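Local coordinates for EcmrR transcriptional regulator (Escherichia coli, PDB 6WL5), which is a multidrug-sensing regulator of the MerR family that activates transcription and binds the cationic detergent cetyl-trimethyl-ammonium in its C-terminal domain, at residues A[107-112]-A[150-155]. Residues are numbered along the deposited sequence; the frame is centred on the assembly and turned at random.
Sequences DSLRNA and TEIQFP
Leu109 lays its CD2 methyl over two apolar groups of strand 149-158, the CG2 methyl of Thr150 and the CD1 methyl of Ile152, with CD2 4.1 Å from each. The leucine crosses the threonine at about a right angle and the isoleucine more obliquely, and the pairing is purely van der Waals. With OG1 of Thr150 beside the backbone N (chi1 -51°), CG2 stands anti to it and is the branch that meets Leu109. One helical turn further on, Ala112 directs its CB at the strand and meets CG1 of Ile152 at 3.8 Å, the closest approach between the segments. Ile152 is therefore touched at two successive atoms, CG1 by the alanine and CD1 by the leucine. No hydrogen bond links 107-112 to 150-155, and all four touching residues are buried. Tyr113 and Leu116, further along the helix, also pack on Ile152. On the strand's other face, in one of the two conformers of Glu151, its OE2 accepts a bond from Gln153 NE2 at 2.9 Å, nearly straight at 171°, on the anti side of the carboxylate. Leu109 also touches the bound cetyl-trimethyl-ammonium; Thr150 and Ile152 back this pocket residue from the antiparallel sheet, and Glu133, also of the pocket, touches all three, within the GyrI-like small-molecule-binding domain.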
# COMPACT_ATOMS: atom_id res chain seq x y z
N ASP A 107 7.79 0.47 12.78
CA ASP A 107 7.27 -0.06 14.04
C ASP A 107 6.08 0.76 14.55
O ASP A 107 5.25 0.23 15.28
CB ASP A 107 8.35 -0.17 15.13
CG ASP A 107 8.95 1.18 15.55
OD1 ASP A 107 9.19 2.01 14.66
OD2 ASP A 107 9.15 1.40 16.76
N SER A 108 5.97 2.02 14.15
CA SER A 108 4.87 2.86 14.61
C SER A 108 3.82 3.11 13.54
O SER A 108 2.97 3.98 13.73
CB SER A 108 5.44 4.20 15.08
OG SER A 108 6.28 4.77 14.09
N LEU A 109 3.83 2.36 12.44
CA LEU A 109 2.77 2.51 11.44
C LEU A 109 1.37 2.44 12.05
O LEU A 109 0.45 3.12 11.56
CB LEU A 109 2.89 1.41 10.37
CG LEU A 109 3.91 1.64 9.25
CD1 LEU A 109 4.13 0.37 8.44
CD2 LEU A 109 3.48 2.75 8.30
N ARG A 110 1.16 1.58 13.05
CA ARG A 110 -0.18 1.41 13.60
C ARG A 110 -0.77 2.75 14.05
O ARG A 110 -1.99 2.92 14.04
CB ARG A 110 -0.21 0.46 14.79
CG ARG A 110 0.55 0.92 16.04
CD ARG A 110 0.54 -0.10 17.22
NE ARG A 110 1.19 -1.34 16.86
CZ ARG A 110 2.49 -1.58 17.03
NH1 ARG A 110 3.28 -0.68 17.59
NH2 ARG A 110 2.99 -2.73 16.65
N ASN A 111 0.08 3.69 14.46
CA ASN A 111 -0.42 4.97 14.94
C ASN A 111 -1.16 5.76 13.84
O ASN A 111 -2.13 6.48 14.12
CB ASN A 111 0.72 5.82 15.48
CG ASN A 111 1.35 5.24 16.71
OD1 ASN A 111 0.78 4.40 17.37
ND2 ASN A 111 2.50 5.74 17.06
N ALA A 112 -0.73 5.61 12.60
CA ALA A 112 -1.42 6.21 11.46
C ALA A 112 -2.77 5.57 11.21
O ALA A 112 -3.74 6.25 10.84
CB ALA A 112 -0.54 6.08 10.23
N THR A 150 5.67 7.05 4.21
CA THR A 150 4.70 6.04 3.83
C THR A 150 3.34 6.69 3.95
O THR A 150 3.01 7.24 5.01
CB THR A 150 4.80 4.84 4.78
OG1 THR A 150 6.16 4.40 4.89
CG2 THR A 150 3.98 3.66 4.34
N GLU A 151 2.55 6.64 2.89
CA GLU A 151 1.23 7.22 2.93
C GLU A 151 0.19 6.15 3.18
O GLU A 151 0.14 5.14 2.47
CB GLU A 151 0.89 8.01 1.65
CG GLU A 151 -0.47 8.67 1.75
CD GLU A 151 -0.73 9.71 0.69
OE1 GLU A 151 -0.23 10.86 0.80
OE2 GLU A 151 -1.45 9.37 -0.27
N ILE A 152 -0.63 6.37 4.20
CA ILE A 152 -1.73 5.44 4.54
C ILE A 152 -3.02 6.02 3.96
O ILE A 152 -3.33 7.19 4.18
CB ILE A 152 -1.86 5.20 6.06
CG1 ILE A 152 -0.52 4.79 6.70
CG2 ILE A 152 -2.92 4.12 6.29
CD1 ILE A 152 0.22 3.67 5.99
N GLN A 153 -3.73 5.20 3.18
CA GLN A 153 -4.89 5.65 2.40
C GLN A 153 -6.10 4.79 2.76
O GLN A 153 -6.13 3.60 2.47
CB GLN A 153 -4.60 5.55 0.90
CG GLN A 153 -3.20 6.11 0.51
CD GLN A 153 -2.87 5.91 -0.96
OE1 GLN A 153 -3.13 4.85 -1.54
NE2 GLN A 153 -2.21 6.90 -1.54
N PHE A 154 -7.13 5.42 3.35
CA PHE A 154 -8.38 4.74 3.67
C PHE A 154 -9.44 5.06 2.62
O PHE A 154 -9.86 6.23 2.51
CB PHE A 154 -8.89 5.21 5.04
CG PHE A 154 -8.33 4.45 6.23
CD1 PHE A 154 -7.08 3.83 6.20
CD2 PHE A 154 -9.06 4.36 7.38
CE1 PHE A 154 -6.59 3.16 7.30
CE2 PHE A 154 -8.59 3.66 8.48
CZ PHE A 154 -7.35 3.06 8.43
N PRO A 155 -9.89 4.08 1.83
CA PRO A 155 -11.01 4.33 0.90
C PRO A 155 -12.27 4.65 1.68
O PRO A 155 -12.66 3.88 2.56
CB PRO A 155 -11.13 3.01 0.12
CG PRO A 155 -9.81 2.28 0.37
CD PRO A 155 -9.44 2.68 1.78